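Local coordinates for periplasmic protein-probably involved in high-affinity Fe2+ transport (Escherichia coli F11, PDB 5I0Y), which probably takes part in high-affinity iron uptake in the periplasm, using a bound copper ion whose site is required for iron transport, at residues 10-15 and 141-146; 43-48 and 100-105; 71-76 and 113-118. The protein carries 1 engineered substitution. All coordinates share one frame; numbering follows the deposited sequence. Where two conformers were deposited one is given.

Contact 1 (10-15 and 141-146)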
ATOM      1  N   GLU B  10     -14.620  14.391 -12.515  1.00 15.45           N
ATOM      2  CA  GLU B  10     -13.851  15.423 -11.890  1.00 15.72           C
ATOM      3  C   GLU B  10     -13.244  14.893 -10.597  1.00 14.66           C
ATOM      4  O   GLU B  10     -13.965  14.316  -9.788  1.00 13.77           O
ATOM      5  CB  GLU B  10     -14.829  16.544 -11.587  1.00 18.33           C
ATOM      6  CG  GLU B  10     -14.246  17.795 -10.985  1.00 19.67           C
ATOM      7  CD  GLU B  10     -15.289  18.897 -10.896  1.00 21.27           C
ATOM      8  OE1 GLU B  10     -15.768  19.366 -11.948  1.00 23.57           O
ATOM      9  OE2 GLU B  10     -15.634  19.291  -9.776  1.00 23.35           O
ATOM     10  N   PRO B  11     -11.930  15.102 -10.383  1.00 13.99           N
ATOM     11  CA  PRO B  11     -11.387  14.688  -9.086  1.00 14.30           C
ATOM     12  C   PRO B  11     -11.954  15.533  -7.969  1.00 14.52           C
ATOM     13  O   PRO B  11     -12.369  16.684  -8.198  1.00 13.93           O
ATOM     14  CB  PRO B  11      -9.892  14.954  -9.220  1.00 15.03           C
ATOM     15  CG  PRO B  11      -9.784  16.007 -10.255  1.00 16.42           C
ATOM     16  CD  PRO B  11     -10.931  15.812 -11.202  1.00 15.54           C
ATOM     17  N   VAL B  12     -12.008  14.951  -6.778  1.00 13.24           N
ATOM     18  CA  VAL B  12     -12.541  15.649  -5.618  1.00 13.71           C
ATOM     19  C   VAL B  12     -11.596  15.513  -4.443  1.00 13.25           C
ATOM     20  O   VAL B  12     -10.765  14.598  -4.391  1.00 13.11           O
ATOM     21  CB  VAL B  12     -13.948  15.150  -5.216  1.00 14.02           C
ATOM     22  CG1 VAL B  12     -15.001  15.521  -6.258  1.00 15.27           C
ATOM     23  CG2 VAL B  12     -13.953  13.659  -4.954  1.00 14.16           C
ATOM     24  N   THR B  13     -11.712  16.433  -3.495  0.70 13.13           N
ATOM     25  CA  THR B  13     -10.915  16.358  -2.289  0.70 13.63           C
ATOM     26  C   THR B  13     -11.835  16.050  -1.131  0.70 13.35           C
ATOM     27  O   THR B  13     -12.908  16.645  -1.003  0.70 13.52           O
ATOM     28  CB  THR B  13     -10.067  17.628  -2.040  0.70 14.19           C
ATOM     29  OG1 THR B  13      -9.155  17.381  -0.960  0.70 14.86           O
ATOM     30  CG2 THR B  13     -10.922  18.840  -1.701  0.70 14.90           C
ATOM     31  N   MET B  14     -11.421  15.092  -0.310  1.00 13.65           N
ATOM     32  CA  MET B  14     -12.187  14.643   0.840  1.00 14.27           C
ATOM     33  C   MET B  14     -11.228  14.001   1.817  1.00 13.53           C
ATOM     34  O   MET B  14     -10.348  13.236   1.409  1.00 12.53           O
ATOM     35  CB  MET B  14     -13.247  13.620   0.411  1.00 15.77           C
ATOM     36  CG  MET B  14     -14.088  13.073   1.548  1.00 18.32           C
ATOM     37  SD  MET B  14     -15.048  14.389   2.298  1.00 21.58           S
ATOM     38  CE  MET B  14     -15.451  13.660   3.882  1.00 22.58           C
ATOM     39  N   ASN B  15     -11.366  14.324   3.102  1.00 13.12           N
ATOM     40  CA  ASN B  15     -10.544  13.711   4.142  1.00 12.84           C
ATOM     41  C   ASN B  15      -9.055  13.866   3.868  1.00 12.71           C
ATOM     42  O   ASN B  15      -8.252  12.966   4.136  1.00 12.28           O
ATOM     43  CB  ASN B  15     -10.921  12.242   4.346  1.00 13.09           C
ATOM     44  CG  ASN B  15     -12.288  12.079   4.967  1.00 13.72           C
ATOM     45  OD1 ASN B  15     -13.080  11.227   4.568  1.00 14.92           O
ATOM     46  ND2 ASN B  15     -12.570  12.912   5.957  1.00 14.13           N
ATOM     47  N   PHE B 141     -16.804   6.414   3.442  1.00 11.53           N
ATOM     48  CA  PHE B 141     -17.517   7.432   2.682  1.00 12.10           C
ATOM     49  C   PHE B 141     -17.554   7.062   1.215  1.00 11.97           C
ATOM     50  O   PHE B 141     -16.745   6.232   0.723  1.00 11.38           O
ATOM     51  CB  PHE B 141     -16.884   8.813   2.881  1.00 12.19           C
ATOM     52  CG  PHE B 141     -15.511   8.965   2.248  1.00 12.31           C
ATOM     53  CD1 PHE B 141     -15.360   9.617   1.027  1.00 13.45           C
ATOM     54  CD2 PHE B 141     -14.365   8.479   2.888  1.00 12.47           C
ATOM     55  CE1 PHE B 141     -14.110   9.753   0.437  1.00 12.91           C
ATOM     56  CE2 PHE B 141     -13.107   8.623   2.297  1.00 12.84           C
ATOM     57  CZ  PHE B 141     -12.985   9.266   1.077  1.00 12.96           C
ATOM     58  N   ASP B 142     -18.471   7.714   0.510  1.00 12.48           N
ATOM     59  CA  ASP B 142     -18.595   7.612  -0.930  1.00 13.04           C
ATOM     60  C   ASP B 142     -18.052   8.842  -1.637  1.00 13.14           C
ATOM     61  O   ASP B 142     -18.108   9.958  -1.120  1.00 13.90           O
ATOM     62  CB  ASP B 142     -20.068   7.499  -1.336  1.00 14.17           C
ATOM     63  CG  ASP B 142     -20.668   6.123  -1.100  1.00 15.11           C
ATOM     64  OD1 ASP B 142     -19.965   5.181  -0.668  1.00 15.17           O
ATOM     65  OD2 ASP B 142     -21.872   5.979  -1.379  1.00 17.02           O
ATOM     66  N   VAL B 143     -17.570   8.619  -2.848  0.50 13.07           N
ATOM     67  CA  VAL B 143     -17.282   9.699  -3.769  0.50 12.87           C
ATOM     68  C   VAL B 143     -17.844   9.336  -5.137  0.50 12.53           C
ATOM     69  O   VAL B 143     -17.759   8.178  -5.563  0.50 11.97           O
ATOM     70  CB  VAL B 143     -15.776   9.996  -3.828  0.50 13.19           C
ATOM     71  CG1 VAL B 143     -14.969   8.731  -4.079  0.50 13.12           C
ATOM     72  CG2 VAL B 143     -15.511  11.039  -4.881  0.50 12.94           C
ATOM     73  N   SER B 144     -18.471  10.309  -5.797  1.00 12.22           N
ATOM     74  CA  SER B 144     -19.105  10.063  -7.101  1.00 12.26           C
ATOM     75  C   SER B 144     -18.545  10.882  -8.247  1.00 12.40           C
ATOM     76  O   SER B 144     -18.009  11.989  -8.045  1.00 13.23           O
ATOM     77  CB  SER B 144     -20.604  10.307  -7.020  1.00 13.20           C
ATOM     78  OG  SER B 144     -21.207   9.369  -6.151  1.00 14.68           O
ATOM     79  N   TYR B 145     -18.699  10.324  -9.449  1.00 11.84           N
ATOM     80  CA  TYR B 145     -18.120  10.883 -10.676  1.00 11.91           C
ATOM     81  C   TYR B 145     -19.122  10.713 -11.789  1.00 12.76           C
ATOM     82  O   TYR B 145     -19.816   9.702 -11.830  1.00 13.10           O
ATOM     83  CB  TYR B 145     -16.827  10.127 -11.056  1.00 11.82           C
ATOM     84  CG  TYR B 145     -15.813  10.130  -9.946  1.00 11.55           C
ATOM     85  CD1 TYR B 145     -14.945  11.204  -9.785  1.00 11.16           C
ATOM     86  CD2 TYR B 145     -15.746   9.086  -9.036  1.00 11.06           C
ATOM     87  CE1 TYR B 145     -14.027  11.238  -8.745  1.00 10.81           C
ATOM     88  CE2 TYR B 145     -14.825   9.097  -8.007  1.00 10.73           C
ATOM     89  CZ  TYR B 145     -13.979  10.178  -7.860  1.00 10.59           C
ATOM     90  OH  TYR B 145     -13.063  10.203  -6.841  1.00 11.06           O
ATOM     91  N   GLU B 146     -19.180  11.686 -12.690  1.00 12.68           N
ATOM     92  CA  GLU B 146     -20.014  11.598 -13.889  1.00 14.47           C
ATOM     93  C   GLU B 146     -19.130  11.776 -15.108  1.00 13.87           C
ATOM     94  O   GLU B 146     -18.277  12.648 -15.150  1.00 14.75           O
ATOM     95  CB  GLU B 146     -21.115  12.657 -13.869  1.00 15.95           C
ATOM     96  CG  GLU B 146     -22.174  12.425 -12.801  1.00 19.28           C
ATOM     97  CD  GLU B 146     -23.338  13.399 -12.853  1.00 23.00           C
ATOM     98  OE1 GLU B 146     -23.317  14.332 -13.678  1.00 25.28           O
ATOM     99  OE2 GLU B 146     -24.282  13.222 -12.053  1.00 25.75           O
TER
HETATM  100  O   HOH W   1     -17.532  14.034 -11.912  1.00 12.31           O
HETATM  101  O   HOH W   2     -16.645  14.072  -9.302  1.00 13.56           O
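Met-14 and Asn-15 meet the same face of the Phe-141 ring, the methionine touching it with CB and CG. Met-14 CB lies 4.0 Å from Phe-141 CE1. Met-14 CG, set anti to the backbone N (chi1 179°), comes closer, 3.5 Å from Phe-141 CE1. The chain then bends at chi2, which leaves Met-14 SD farther off, 5.4 Å from the centroid of the Phe-141 ring and 26° off its normal, an oblique Met-aromatic contact. The terminal methyl CE turns aside, without closely approaching Phe-141. A flexible, polarisable thioether suits this place, because it can follow the ring without demanding a polar partner. The amide of Asn-15 stands steeply to the ring, the two planes 77° apart, and puts OD1 toward the rim, 3.5 Å from Phe-141 CE2. Asparagine also tolerates the left-handed backbone conformation with which the chain turns away from the strand here.

Farther along, Val-12 brings CG2 near the Tyr-145 hydroxyl. Tyr-145 turns the edge of its ring to the backbone, with Glu-10 O 3.3 Å from CE1, while its hydroxyl is hydrogen-bonded to Leu-19 O. The backbones themselves are joined through water: one molecule accepts from Glu-10 N and Glu-146 N, and a second donates to Glu-10 O (2.7 Å) and Ser-144 O (2.8 Å).

The antiparallel axes of 12-14 and 141-146 stay 9.0 Å apart, too far for ladder bonding. Side chains and water thus join the two outermost strands of this chain's beta sandwich.

Contact 2 (43-48 and 100-105). Engineered in segment 43-48: Gln-46 (natural residue Glu). With CU (copper (II) ion), chain D.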
ATOM      1  N   VAL B  43     -12.486  -1.932 -20.175  1.00 12.71           N
ATOM      2  CA  VAL B  43     -11.551  -0.964 -19.596  1.00 12.26           C
ATOM      3  C   VAL B  43     -10.953  -1.565 -18.324  1.00 10.83           C
ATOM      4  O   VAL B  43     -11.494  -2.514 -17.773  1.00 10.68           O
ATOM      5  CB  VAL B  43     -12.223   0.409 -19.247  1.00 12.00           C
ATOM      6  CG1 VAL B  43     -12.962   1.023 -20.447  1.00 12.10           C
ATOM      7  CG2 VAL B  43     -13.157   0.300 -18.036  1.00 12.08           C
ATOM      8  N   HIS B  44      -9.828  -1.004 -17.897  1.00 10.44           N
ATOM      9  CA  HIS B  44      -9.382  -1.118 -16.509  1.00  9.94           C
ATOM     10  C   HIS B  44      -9.823   0.145 -15.833  1.00  9.67           C
ATOM     11  O   HIS B  44      -9.443   1.236 -16.264  1.00 10.48           O
ATOM     12  CB  HIS B  44      -7.861  -1.240 -16.463  1.00  9.93           C
ATOM     13  CG  HIS B  44      -7.308  -1.715 -15.128  1.00  9.68           C
ATOM     14  ND1 HIS B  44      -7.607  -2.923 -14.597  1.00  9.68           N
ATOM     15  CD2 HIS B  44      -6.430  -1.100 -14.238  1.00 10.00           C
ATOM     16  CE1 HIS B  44      -6.942  -3.069 -13.427  1.00  9.80           C
ATOM     17  NE2 HIS B  44      -6.238  -1.949 -13.206  1.00  9.69           N
ATOM     18  N   LEU B  45     -10.665   0.006 -14.807  1.00  9.70           N
ATOM     19  CA  LEU B  45     -11.177   1.143 -14.054  1.00  9.71           C
ATOM     20  C   LEU B  45     -10.378   1.282 -12.768  1.00  9.44           C
ATOM     21  O   LEU B  45     -10.089   0.294 -12.099  1.00  9.10           O
ATOM     22  CB  LEU B  45     -12.670   0.953 -13.749  1.00 10.23           C
ATOM     23  CG  LEU B  45     -13.387   2.063 -12.957  1.00 10.79           C
ATOM     24  CD1 LEU B  45     -13.489   3.351 -13.758  1.00 11.43           C
ATOM     25  CD2 LEU B  45     -14.763   1.573 -12.521  1.00 11.31           C
ATOM     26  N   GLN B  46     -10.037   2.511 -12.428  1.00  9.60           N
ATOM     27  CA  GLN B  46      -9.105   2.752 -11.336  1.00 10.13           C
ATOM     28  C   GLN B  46      -9.578   3.863 -10.417  1.00  9.60           C
ATOM     29  O   GLN B  46     -10.254   4.811 -10.852  1.00  9.20           O
ATOM     30  CB  GLN B  46      -7.750   3.199 -11.895  1.00 12.48           C
ATOM     31  CG  GLN B  46      -6.941   2.141 -12.599  1.00 14.91           C
ATOM     32  CD  GLN B  46      -5.509   2.584 -12.850  1.00 15.60           C
ATOM     33  OE1 GLN B  46      -5.081   3.685 -12.454  1.00 18.84           O
ATOM     34  NE2 GLN B  46      -4.764   1.722 -13.473  1.00 17.48           N
ATOM     35  N   ALA B  47      -9.156   3.766  -9.161  1.00  9.15           N
ATOM     36  CA  ALA B  47      -9.240   4.858  -8.206  1.00  9.40           C
ATOM     37  C   ALA B  47      -7.842   5.382  -7.956  1.00  9.45           C
ATOM     38  O   ALA B  47      -6.945   4.612  -7.586  1.00  9.53           O
ATOM     39  CB  ALA B  47      -9.861   4.376  -6.911  1.00  9.54           C
ATOM     40  N   ASP B  48      -7.643   6.668  -8.225  0.50  9.61           N
ATOM     41  CA  ASP B  48      -6.387   7.351  -7.957  0.50  9.98           C
ATOM     42  C   ASP B  48      -6.577   8.171  -6.712  0.50  9.85           C
ATOM     43  O   ASP B  48      -7.384   9.104  -6.689  0.50  9.41           O
ATOM     44  CB  ASP B  48      -5.999   8.271  -9.106  0.50 11.01           C
ATOM     45  CG  ASP B  48      -5.303   7.538 -10.212  0.50 11.79           C
ATOM     46  OD1 ASP B  48      -4.934   6.363  -9.998  0.50 12.27           O
ATOM     47  OD2 ASP B  48      -5.109   8.155 -11.285  0.50 12.58           O
ATOM     48  N   ALA B 100      -9.602  -2.528 -11.303  1.00  8.98           N
ATOM     49  CA  ALA B 100     -10.134  -3.818 -11.790  1.00  9.50           C
ATOM     50  C   ALA B 100     -10.469  -3.697 -13.258  1.00  9.89           C
ATOM     51  O   ALA B 100     -10.952  -2.660 -13.709  1.00  9.86           O
ATOM     52  CB  ALA B 100     -11.380  -4.258 -11.022  1.00 10.38           C
ATOM     53  N   ASN B 101     -10.212  -4.759 -14.019  1.00  9.97           N
ATOM     54  CA  ASN B 101     -10.791  -4.877 -15.360  1.00 10.71           C
ATOM     55  C   ASN B 101     -12.300  -5.019 -15.215  1.00 11.07           C
ATOM     56  O   ASN B 101     -12.786  -5.785 -14.376  1.00 11.59           O
ATOM     57  CB  ASN B 101     -10.273  -6.119 -16.071  1.00 10.99           C
ATOM     58  CG  ASN B 101      -8.874  -5.950 -16.632  1.00 10.59           C
ATOM     59  OD1 ASN B 101      -8.289  -4.852 -16.678  1.00 10.45           O
ATOM     60  ND2 ASN B 101      -8.338  -7.063 -17.138  1.00 11.59           N
ATOM     61  N   ILE B 102     -13.021  -4.298 -16.058  1.00 11.79           N
ATOM     62  CA  ILE B 102     -14.467  -4.397 -16.065  1.00 12.66           C
ATOM     63  C   ILE B 102     -15.021  -4.374 -17.488  1.00 13.17           C
ATOM     64  O   ILE B 102     -14.420  -3.824 -18.413  1.00 12.74           O
ATOM     65  CB  ILE B 102     -15.142  -3.284 -15.225  1.00 13.05           C
ATOM     66  CG1 ILE B 102     -14.885  -1.925 -15.856  1.00 13.34           C
ATOM     67  CG2 ILE B 102     -14.700  -3.309 -13.756  1.00 13.41           C
ATOM     68  CD1 ILE B 102     -15.803  -0.848 -15.307  1.00 14.24           C
ATOM     69  N   LYS B 103     -16.187  -4.989 -17.637  1.00 14.96           N
ATOM     70  CA  LYS B 103     -16.938  -4.870 -18.865  1.00 16.88           C
ATOM     71  C   LYS B 103     -17.870  -3.690 -18.680  1.00 16.46           C
ATOM     72  O   LYS B 103     -18.600  -3.633 -17.697  1.00 18.98           O
ATOM     73  CB  LYS B 103     -17.713  -6.162 -19.141  1.00 19.42           C
ATOM     74  CG  LYS B 103     -18.388  -6.211 -20.502  1.00 22.21           C
ATOM     75  CD  LYS B 103     -19.274  -7.439 -20.641  1.00 24.92           C
ATOM     76  CE  LYS B 103     -20.302  -7.233 -21.741  1.00 26.46           C
ATOM     77  NZ  LYS B 103     -21.272  -6.162 -21.366  1.00 28.28           N
ATOM     78  N   MET B 104     -17.805  -2.740 -19.603  1.00 15.42           N
ATOM     79  CA  MET B 104     -18.716  -1.595 -19.599  1.00 15.59           C
ATOM     80  C   MET B 104     -20.107  -1.999 -20.105  1.00 16.29           C
ATOM     81  O   MET B 104     -20.334  -3.141 -20.494  1.00 16.54           O
ATOM     82  CB  MET B 104     -18.107  -0.443 -20.397  1.00 15.18           C
ATOM     83  CG  MET B 104     -16.895   0.187 -19.703  1.00 14.19           C
ATOM     84  SD  MET B 104     -17.257   1.036 -18.143  1.00 13.91           S
ATOM     85  CE  MET B 104     -17.912   2.581 -18.761  1.00 15.37           C
ATOM     86  N   MET B 105     -21.027  -1.041 -20.098  0.50 15.82           N
ATOM     87  CA  MET B 105     -22.415  -1.304 -20.440  0.50 15.61           C
ATOM     88  C   MET B 105     -22.845  -0.407 -21.600  0.50 16.10           C
ATOM     89  O   MET B 105     -23.921   0.205 -21.578  0.50 16.39           O
ATOM     90  CB  MET B 105     -23.288  -1.125 -19.191  0.50 15.02           C
ATOM     91  CG  MET B 105     -22.788  -1.966 -18.023  0.50 14.40           C
ATOM     92  SD  MET B 105     -23.715  -1.812 -16.489  0.50 13.05           S
ATOM     93  CE  MET B 105     -23.000  -0.350 -15.745  0.50 13.44           C
TER
HETATM   94 CU    CU D 202      -4.680  -2.039 -11.878  1.00  9.66          CU
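His-44 is gripped at both ring nitrogens, NE2 binding copper at 2.0 Å and ND1 donating to Asn-101 OD1 across an antiparallel strand pair of the beta sandwich. The second bond, 2.9 Å from His-44 ND1 to Asn-101 OD1, is bent: its N-H...O angle is 138° and the donor stands 39° above the carbonyl plane. Imidazole and amide lie almost perpendicular, with OD1 near the ring's edge but tilted from its plane. His-44 CG lies anti to the backbone N (chi1 -165°), which carries the ring to both partners; together they fix its rotation. Asparagine suits this second-shell role because its ND2 also donates to main-chain Ile-27 O and Leu-36 O. Met-90 and His-97 complete the metal site together with His-127 of the second subunit, placing this strand pair at the dimer interface. The engineered Gln-46 has NE2 4.1 Å from the copper, too far to be a ligand.

His-44 and Asn-101 form the non-hydrogen-bonded pair, flanked by hydrogen-bonded pairs Val-43 with Ile-102 and Leu-45 with Ala-100. On the other, aliphatic face of the sheet Val-43 CG2 lies 3.6 Å from Ile-102 CG1, and Ile-102 CD1 reaches on to Leu-45 CD2 at 3.8 Å.

Contact 3 (71-76 and 113-118)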
ATOM      1  N   SER B  71     -14.979  -0.461  -3.151  1.00 10.44           N
ATOM      2  CA  SER B  71     -15.899  -1.072  -4.102  1.00 11.41           C
ATOM      3  C   SER B  71     -16.524   0.037  -4.948  1.00 11.18           C
ATOM      4  O   SER B  71     -16.379   1.215  -4.638  1.00 11.45           O
ATOM      5  CB  SER B  71     -16.967  -1.929  -3.426  1.00 12.62           C
ATOM      6  OG  SER B  71     -17.813  -1.147  -2.622  1.00 14.45           O
ATOM      7  N   TYR B  72     -17.169  -0.347  -6.037  1.00 11.31           N
ATOM      8  CA  TYR B  72     -17.777   0.637  -6.921  1.00 11.40           C
ATOM      9  C   TYR B  72     -19.204   0.255  -7.293  1.00 11.51           C
ATOM     10  O   TYR B  72     -19.569  -0.915  -7.283  1.00 11.97           O
ATOM     11  CB  TYR B  72     -16.920   0.833  -8.201  1.00 11.98           C
ATOM     12  CG  TYR B  72     -16.944  -0.366  -9.127  1.00 12.95           C
ATOM     13  CD1 TYR B  72     -17.979  -0.536 -10.052  1.00 13.06           C
ATOM     14  CD2 TYR B  72     -15.965  -1.357  -9.045  1.00 13.01           C
ATOM     15  CE1 TYR B  72     -18.026  -1.631 -10.894  1.00 14.48           C
ATOM     16  CE2 TYR B  72     -16.004  -2.465  -9.890  1.00 13.98           C
ATOM     17  CZ  TYR B  72     -17.053  -2.595 -10.793  1.00 14.73           C
ATOM     18  OH  TYR B  72     -17.149  -3.675 -11.644  1.00 16.49           O
ATOM     19  N   THR B  73     -19.983   1.272  -7.651  1.00 11.13           N
ATOM     20  CA  THR B  73     -21.304   1.077  -8.244  1.00 11.65           C
ATOM     21  C   THR B  73     -21.322   1.920  -9.502  1.00 11.36           C
ATOM     22  O   THR B  73     -21.184   3.135  -9.427  1.00 11.53           O
ATOM     23  CB  THR B  73     -22.432   1.521  -7.295  1.00 12.06           C
ATOM     24  OG1 THR B  73     -22.325   0.796  -6.066  1.00 12.90           O
ATOM     25  CG2 THR B  73     -23.805   1.248  -7.930  1.00 12.90           C
ATOM     26  N   LEU B  74     -21.463   1.264 -10.646  1.00 10.98           N
ATOM     27  CA  LEU B  74     -21.398   1.906 -11.948  1.00 11.49           C
ATOM     28  C   LEU B  74     -22.779   1.868 -12.576  1.00 11.53           C
ATOM     29  O   LEU B  74     -23.420   0.823 -12.609  1.00 11.94           O
ATOM     30  CB  LEU B  74     -20.396   1.146 -12.832  1.00 11.75           C
ATOM     31  CG  LEU B  74     -20.135   1.614 -14.265  1.00 11.95           C
ATOM     32  CD1 LEU B  74     -19.444   2.981 -14.239  1.00 12.43           C
ATOM     33  CD2 LEU B  74     -19.319   0.567 -15.030  1.00 12.53           C
ATOM     34  N   VAL B  75     -23.219   3.015 -13.079  1.00 11.83           N
ATOM     35  CA  VAL B  75     -24.557   3.124 -13.658  1.00 12.37           C
ATOM     36  C   VAL B  75     -24.456   3.795 -15.014  1.00 12.00           C
ATOM     37  O   VAL B  75     -23.894   4.878 -15.144  1.00 12.39           O
ATOM     38  CB  VAL B  75     -25.540   3.905 -12.732  1.00 12.49           C
ATOM     39  CG1 VAL B  75     -26.927   4.025 -13.362  1.00 13.69           C
ATOM     40  CG2 VAL B  75     -25.637   3.260 -11.354  1.00 13.70           C
ATOM     41  N   ASN B  76     -24.986   3.137 -16.039  1.00 13.21           N
ATOM     42  CA  ASN B  76     -25.183   3.785 -17.317  1.00 13.66           C
ATOM     43  C   ASN B  76     -26.493   4.575 -17.166  1.00 14.00           C
ATOM     44  O   ASN B  76     -27.581   3.991 -17.040  1.00 13.83           O
ATOM     45  CB  ASN B  76     -25.250   2.749 -18.449  1.00 13.63           C
ATOM     46  CG  ASN B  76     -25.531   3.375 -19.796  1.00 14.22           C
ATOM     47  OD1 ASN B  76     -26.303   4.331 -19.896  1.00 14.23           O
ATOM     48  ND2 ASN B  76     -24.916   2.832 -20.852  1.00 14.18           N
ATOM     49  N   THR B 113     -19.793   5.513  -8.435  1.00 10.87           N
ATOM     50  CA  THR B 113     -19.567   5.817  -7.034  1.00 10.74           C
ATOM     51  C   THR B 113     -18.545   4.831  -6.475  1.00 10.36           C
ATOM     52  O   THR B 113     -18.666   3.627  -6.663  1.00  9.84           O
ATOM     53  CB  THR B 113     -20.878   5.792  -6.236  1.00 11.07           C
ATOM     54  OG1 THR B 113     -21.760   6.780  -6.785  1.00 12.26           O
ATOM     55  CG2 THR B 113     -20.656   6.123  -4.737  1.00 10.98           C
ATOM     56  N   TYR B 114     -17.534   5.377  -5.810  1.00 10.08           N
ATOM     57  CA  TYR B 114     -16.565   4.569  -5.080  1.00 10.00           C
ATOM     58  C   TYR B 114     -16.920   4.582  -3.606  1.00 10.50           C
ATOM     59  O   TYR B 114     -17.143   5.640  -3.041  1.00 10.71           O
ATOM     60  CB  TYR B 114     -15.139   5.076  -5.298  1.00  9.86           C
ATOM     61  CG  TYR B 114     -14.603   4.952  -6.709  1.00  9.25           C
ATOM     62  CD1 TYR B 114     -15.201   4.110  -7.662  1.00  9.02           C
ATOM     63  CD2 TYR B 114     -13.447   5.647  -7.083  1.00  9.22           C
ATOM     64  CE1 TYR B 114     -14.693   4.014  -8.944  1.00  9.43           C
ATOM     65  CE2 TYR B 114     -12.924   5.534  -8.361  1.00  9.01           C
ATOM     66  CZ  TYR B 114     -13.551   4.723  -9.287  1.00  9.08           C
ATOM     67  OH  TYR B 114     -13.045   4.571 -10.564  1.00  9.22           O
ATOM     68  N   HIS B 115     -16.968   3.395  -3.006  1.00 10.41           N
ATOM     69  CA  HIS B 115     -17.263   3.206  -1.572  1.00 10.75           C
ATOM     70  C   HIS B 115     -15.977   2.897  -0.872  1.00 10.65           C
ATOM     71  O   HIS B 115     -15.390   1.839  -1.118  1.00 10.39           O
ATOM     72  CB  HIS B 115     -18.259   2.062  -1.379  1.00 11.91           C
ATOM     73  CG  HIS B 115     -19.437   2.108  -2.329  1.00 12.86           C
ATOM     74  ND1 HIS B 115     -20.396   3.059  -2.242  1.00 13.22           N
ATOM     75  CD2 HIS B 115     -19.788   1.290  -3.401  1.00 13.23           C
ATOM     76  CE1 HIS B 115     -21.313   2.859  -3.201  1.00 13.59           C
ATOM     77  NE2 HIS B 115     -20.945   1.777  -3.916  1.00 13.56           N
ATOM     78  N   ILE B 116     -15.501   3.829  -0.042  1.00 10.36           N
ATOM     79  CA  ILE B 116     -14.135   3.766   0.500  1.00 10.84           C
ATOM     80  C   ILE B 116     -14.120   3.535   2.008  1.00 10.90           C
ATOM     81  O   ILE B 116     -14.818   4.217   2.767  1.00 11.44           O
ATOM     82  CB  ILE B 116     -13.384   5.056   0.139  1.00 11.26           C
ATOM     83  CG1 ILE B 116     -13.434   5.232  -1.375  1.00 12.45           C
ATOM     84  CG2 ILE B 116     -11.923   4.986   0.581  1.00 11.46           C
ATOM     85  CD1 ILE B 116     -12.856   6.523  -1.864  1.00 13.40           C
ATOM     86  N   GLU B 117     -13.302   2.578   2.437  1.00 11.00           N
ATOM     87  CA  GLU B 117     -13.105   2.304   3.857  1.00 11.26           C
ATOM     88  C   GLU B 117     -11.635   2.520   4.197  1.00 10.70           C
ATOM     89  O   GLU B 117     -10.767   2.256   3.360  1.00 10.20           O
ATOM     90  CB  GLU B 117     -13.526   0.865   4.182  1.00 12.74           C
ATOM     91  CG  GLU B 117     -15.035   0.705   4.214  1.00 14.63           C
ATOM     92  CD  GLU B 117     -15.462  -0.743   4.144  1.00 16.38           C
ATOM     93  OE1 GLU B 117     -15.076  -1.436   3.181  1.00 18.25           O
ATOM     94  OE2 GLU B 117     -16.200  -1.196   5.042  1.00 18.93           O
ATOM     95  N   PRO B 118     -11.347   3.015   5.410  1.00 10.27           N
ATOM     96  CA  PRO B 118      -9.997   3.438   5.767  1.00  9.97           C
ATOM     97  C   PRO B 118      -9.023   2.272   5.982  1.00  9.94           C
ATOM     98  O   PRO B 118      -9.436   1.117   6.082  1.00  9.87           O
ATOM     99  CB  PRO B 118     -10.209   4.241   7.063  1.00  9.81           C
ATOM    100  CG  PRO B 118     -11.402   3.578   7.675  1.00 10.02           C
ATOM    101  CD  PRO B 118     -12.299   3.268   6.513  1.00 10.63           C
TER
HETATM  102  O   HOH W   3     -23.264   5.028  -8.800  1.00 21.62           O
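Two first torsions aim His-115 and Thr-73 at each other: chi1 of -46° in the histidine and -57° in the threonine set CG and OG1, respectively, opposite their own carbonyl carbons. The imidazole can then lean diagonally across the strands until His-115 NE2 donates to Thr-73 OG1 at 2.7 Å, with the hydroxyl oxygen only 1° out of the ring plane. Ser-71 OG sits at the edge of the same ring, 3.2 Å from His-115 CD2. Small hydroxyl residues suit these positions, since they let the ring lie low over the neighbouring strand and offer it oxygen. His-115 ND1 is bonded to Asp-142 OD1, and Thr-73 OG1 also to Glu-84 OE1, making a polar network along this face. Asp-142 directly, and Glu-84 through the Thr-73 hydroxyl, may favour the protonated form of the ring.

The backbone ladder beneath is regular. His-115 N donates to Ser-71 O at 2.8 Å, Thr-73 and Thr-113 exchange a reciprocal pair of bonds, and Tyr-72 with Tyr-114 makes the intervening non-hydrogen-bonded pair. A water donates to Thr-73 O at 2.9 Å and is hydrogen-bonded to Thr-113 OG1, 3.1 Å away; Thr-113 OG1 is also hydrogen-bonded to Ser-144 OG.

On the opposite, buried face the two tyrosines touch lightly, Tyr-72 CB meeting the edge of the Tyr-114 ring 3.7 Å from CD1. Both rings meet Phe-87, and their hydroxyls find partners in Gln-83 (Tyr-72) and the main-chain O of Gln-46 (Tyr-114). Tyrosine serves well here, offering aromatic bulk with a polar tip. One polar, partly exposed face and one buried aromatic face mark the amphipathic antiparallel strands typical of a beta sandwich.

In the fold
All three contacts belong to one antiparallel sheet folded into a sandwich. Contact 3 adjoins contact 1 directly, because strands 108-117 and 141-149 are neighbours; their centres are about 10 Å apart, and Asp-142 OD2 packs 3.6 Å from Thr-113 CG2. Contacts 2 and 3, with centres about 11 Å apart, meet through the interior, where Ile-102 CG2 packs 3.3 Å from Tyr-72 OH. Met-105 O and Asn-76 ND2, 2.9 Å apart, tie them together again. Contacts 1 and 2 do not touch, their centres being about 17 Å apart. Copper is bound at contact 2, whereas the Tyr-114 side chain of contact 3 stays about 11 Å from a copper ion.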